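Local coordinates for protein TSSL1 (Pseudomonas aeruginosa, PDB 4B62) that probably anchors the type VI secretion system to the cell wall, its OmpA-like periplasmic module binding peptidoglycan, at residues V39-G44 against R146-V151. Numbering follows the deposited sequence. Where two conformers were deposited one is given.
With EDO (1,2-ethanediol), chain B.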
ATOM      1  N   VAL A  39      -7.426  -4.319  -6.088  1.00 11.43           N
ATOM      2  CA  VAL A  39      -6.948  -3.595  -4.914  1.00 11.12           C
ATOM      3  C   VAL A  39      -6.042  -4.508  -4.100  1.00 10.57           C
ATOM      4  O   VAL A  39      -6.476  -5.559  -3.612  1.00 10.73           O
ATOM      5  CB  VAL A  39      -8.105  -3.078  -4.031  1.00 11.27           C
ATOM      6  CG1 VAL A  39      -7.548  -2.224  -2.894  1.00 11.41           C
ATOM      7  CG2 VAL A  39      -9.103  -2.279  -4.872  1.00 12.21           C
ATOM      8  N   VAL A  40      -4.784  -4.097  -3.945  1.00  9.90           N
ATOM      9  CA  VAL A  40      -3.818  -4.841  -3.145  1.00  9.47           C
ATOM     10  C   VAL A  40      -3.666  -4.118  -1.813  1.00  8.53           C
ATOM     11  O   VAL A  40      -3.243  -2.965  -1.772  1.00 10.18           O
ATOM     12  CB  VAL A  40      -2.451  -4.934  -3.835  1.00 10.18           C
ATOM     13  CG1 VAL A  40      -1.506  -5.802  -3.008  1.00 11.23           C
ATOM     14  CG2 VAL A  40      -2.587  -5.461  -5.258  1.00 12.26           C
ATOM     15  N   THR A  41      -4.083  -4.782  -0.732  1.00 10.04           N
ATOM     16  CA  THR A  41      -3.944  -4.236   0.612  1.00  9.94           C
ATOM     17  C   THR A  41      -2.683  -4.811   1.258  1.00  9.93           C
ATOM     18  O   THR A  41      -2.494  -6.026   1.272  1.00 11.28           O
ATOM     19  CB  THR A  41      -5.158  -4.554   1.488  1.00  9.60           C
ATOM     20  OG1 THR A  41      -6.329  -3.975   0.904  1.00 10.61           O
ATOM     21  CG2 THR A  41      -4.989  -4.008   2.893  1.00 10.59           C
ATOM     22  N   ILE A  42      -1.837  -3.922   1.761  1.00 10.00           N
ATOM     23  CA  ILE A  42      -0.593  -4.316   2.408  1.00 10.16           C
ATOM     24  C   ILE A  42      -0.508  -3.607   3.761  1.00 10.26           C
ATOM     25  O   ILE A  42      -0.492  -2.372   3.820  1.00 10.09           O
ATOM     26  CB  ILE A  42       0.642  -3.951   1.566  1.00  9.96           C
ATOM     27  CG1 ILE A  42       0.473  -4.376   0.108  1.00 11.65           C
ATOM     28  CG2 ILE A  42       1.894  -4.563   2.196  1.00  9.84           C
ATOM     29  CD1 ILE A  42       1.671  -4.133  -0.772  1.00 13.65           C
ATOM     30  N   ARG A  43      -0.475  -4.370   4.857  1.00 10.81           N
ATOM     31  CA  ARG A  43      -0.256  -3.786   6.172  0.52 10.82           C
ATOM     32  C   ARG A  43       1.071  -3.012   6.160  1.00  9.89           C
ATOM     33  O   ARG A  43       2.067  -3.460   5.558  1.00 10.08           O
ATOM     34  CB  ARG A  43      -0.184  -4.867   7.261  0.52 13.27           C
ATOM     35  CG  ARG A  43      -1.469  -5.600   7.663  0.52 15.82           C
ATOM     36  CD  ARG A  43      -1.102  -6.545   8.813  0.52 17.86           C
ATOM     37  NE  ARG A  43      -2.181  -7.266   9.499  0.52 15.68           N
ATOM     38  CZ  ARG A  43      -2.680  -8.449   9.128  0.52 15.02           C
ATOM     39  NH1 ARG A  43      -2.248  -9.055   8.027  0.52 17.77           N
ATOM     40  NH2 ARG A  43      -3.642  -9.020   9.855  0.52 11.40           N
ATOM     41  N   GLY A  44       1.097  -1.876   6.848  1.00  9.54           N
ATOM     42  CA  GLY A  44       2.335  -1.099   6.966  1.00  9.25           C
ATOM     43  C   GLY A  44       3.491  -1.924   7.508  1.00  9.82           C
ATOM     44  O   GLY A  44       4.633  -1.710   7.115  1.00 10.51           O
ATOM     45  N   ARG A 146      -1.865   0.698   6.851  1.00  8.21           N
ATOM     46  CA  ARG A 146      -1.806  -0.046   5.609  1.00  8.82           C
ATOM     47  C   ARG A 146      -1.727   0.904   4.431  1.00  8.45           C
ATOM     48  O   ARG A 146      -2.036   2.102   4.552  1.00  9.16           O
ATOM     49  CB  ARG A 146      -3.062  -0.920   5.449  1.00  8.74           C
ATOM     50  CG  ARG A 146      -4.313  -0.129   5.078  1.00  9.05           C
ATOM     51  CD  ARG A 146      -5.579  -0.904   5.333  1.00  7.88           C
ATOM     52  NE  ARG A 146      -6.751  -0.236   4.786  1.00  8.30           N
ATOM     53  CZ  ARG A 146      -7.454   0.719   5.389  1.00  8.29           C
ATOM     54  NH1 ARG A 146      -7.182   1.141   6.624  1.00  9.39           N
ATOM     55  NH2 ARG A 146      -8.499   1.235   4.729  1.00  8.88           N
ATOM     56  N   VAL A 147      -1.341   0.350   3.288  1.00  8.38           N
ATOM     57  CA  VAL A 147      -1.599   0.995   2.010  1.00  8.53           C
ATOM     58  C   VAL A 147      -2.561   0.113   1.210  1.00  8.21           C
ATOM     59  O   VAL A 147      -2.560  -1.120   1.339  1.00  9.27           O
ATOM     60  CB  VAL A 147      -0.314   1.282   1.182  1.00  9.40           C
ATOM     61  CG1 VAL A 147       0.562   2.277   1.921  1.00 10.33           C
ATOM     62  CG2 VAL A 147       0.461   0.021   0.858  1.00 10.43           C
ATOM     63  N   GLU A 148      -3.395   0.772   0.403  1.00  8.15           N
ATOM     64  CA  GLU A 148      -4.230   0.103  -0.570  1.00  8.41           C
ATOM     65  C   GLU A 148      -3.785   0.586  -1.933  1.00  8.44           C
ATOM     66  O   GLU A 148      -3.843   1.785  -2.227  1.00  9.52           O
ATOM     67  CB  GLU A 148      -5.717   0.384  -0.323  1.00  8.92           C
ATOM     68  CG  GLU A 148      -6.230  -0.211   0.980  1.00  9.05           C
ATOM     69  CD  GLU A 148      -7.742  -0.101   1.185  1.00  9.46           C
ATOM     70  OE1 GLU A 148      -8.461   0.306   0.233  1.00 11.13           O
ATOM     71  OE2 GLU A 148      -8.204  -0.434   2.313  1.00  9.92           O
ATOM     72  N   ILE A 149      -3.335  -0.352  -2.756  1.00  8.17           N
ATOM     73  CA  ILE A 149      -2.826  -0.060  -4.086  1.00  8.30           C
ATOM     74  C   ILE A 149      -3.901  -0.503  -5.091  1.00  9.16           C
ATOM     75  O   ILE A 149      -4.166  -1.692  -5.244  1.00  9.62           O
ATOM     76  CB  ILE A 149      -1.512  -0.810  -4.363  1.00  9.63           C
ATOM     77  CG1 ILE A 149      -0.454  -0.432  -3.325  1.00 10.15           C
ATOM     78  CG2 ILE A 149      -0.995  -0.515  -5.765  1.00 10.11           C
ATOM     79  CD1 ILE A 149       0.764  -1.335  -3.318  1.00 11.03           C
ATOM     80  N   THR A 150      -4.536   0.461  -5.749  1.00 10.52           N
ATOM     81  CA  THR A 150      -5.608   0.176  -6.683  1.00 10.41           C
ATOM     82  C   THR A 150      -5.080   0.333  -8.092  1.00  9.86           C
ATOM     83  O   THR A 150      -4.585   1.398  -8.447  1.00 11.65           O
ATOM     84  CB  THR A 150      -6.784   1.145  -6.462  1.00 10.19           C
ATOM     85  OG1 THR A 150      -7.362   0.908  -5.175  1.00 11.77           O
ATOM     86  CG2 THR A 150      -7.857   0.964  -7.516  1.00 11.60           C
ATOM     87  N   VAL A 151      -5.190  -0.729  -8.892  1.00 11.15           N
ATOM     88  CA  VAL A 151      -4.914  -0.646 -10.324  1.00 12.02           C
ATOM     89  C   VAL A 151      -6.262  -0.708 -11.035  1.00 11.78           C
ATOM     90  O   VAL A 151      -7.074  -1.609 -10.809  1.00 13.06           O
ATOM     91  CB  VAL A 151      -3.932  -1.725 -10.862  1.00 13.68           C
ATOM     92  CG1 VAL A 151      -4.499  -3.118 -10.763  1.00 18.18           C
ATOM     93  CG2 VAL A 151      -3.571  -1.432 -12.314  1.00 16.38           C
TER
HETATM   94  C1  EDO B1447      -9.999   1.621  -3.426  1.00 16.91           C
HETATM   95  O1  EDO B1447     -10.073   1.223  -4.807  1.00 13.45           O
HETATM   96  C2  EDO B1447     -11.313   1.423  -2.671  1.00 16.63           C
HETATM   97  O2  EDO B1447     -11.697   0.039  -2.675  1.00 16.26           O
HETATM   98  O   HOH W   1      -8.418  -3.198   2.507  1.00 14.89           O
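Val-40 and Ile-42 exchange backbone hydrogen bonds with Ile-149 and Val-147, pairing two antiparallel inner strands of the mixed sheet in this OmpA-like peptidoglycan-binding domain. The case illustrates how residues distant in sequence build a sheet core: strand 37-43 lies beside strand 146-152, the last of the chain, which strand 77-82 borders on its other edge.

Both hydrogen-bonded pairs are reciprocal. Val-40 N to Ile-149 O and Ile-149 N to Val-40 O each span 2.8 Å and are nearly straight, whereas Val-147 N meets Ile-42 O with more bend, at 158°. In the intervening non-hydrogen-bonded pair, Thr-41 faces Glu-148.

The face bearing Val-40, Ile-42, Val-147 and Ile-149 is apolar here. The Ile-42 and Ile-149 side chains cross, their CD1 methyls 3.9 Å apart; Leu-62 and Ile-66 of helix 60-72 cover Ile-42.

Val-39, Thr-41, Glu-148 and Thr-150 share the other face. Val-39 CG2 approaches Thr-150 OG1 at 3.6 Å, and Thr-150 OG1 is hydrogen-bonded to O1 of a 1,2-ethanediol, probably from the crystallisation liquor. Along its own strand Arg-146, also hydrogen-bonded to Glu-130 O, reaches Glu-148: chi1 74° sets CG between backbone N and carbonyl carbon, and the extended chain carries NE into a salt bridge, Arg-146 NE to Glu-148 OE2 2.9 Å. This oxygen lies in the guanidinium plane, with NE on the carboxylate's anti side and NH2 above its plane. A water donates to Glu-148 OE2 at 2.8 Å and is hydrogen-bonded to Thr-41 OG1 at 2.7 Å, bridging the strands.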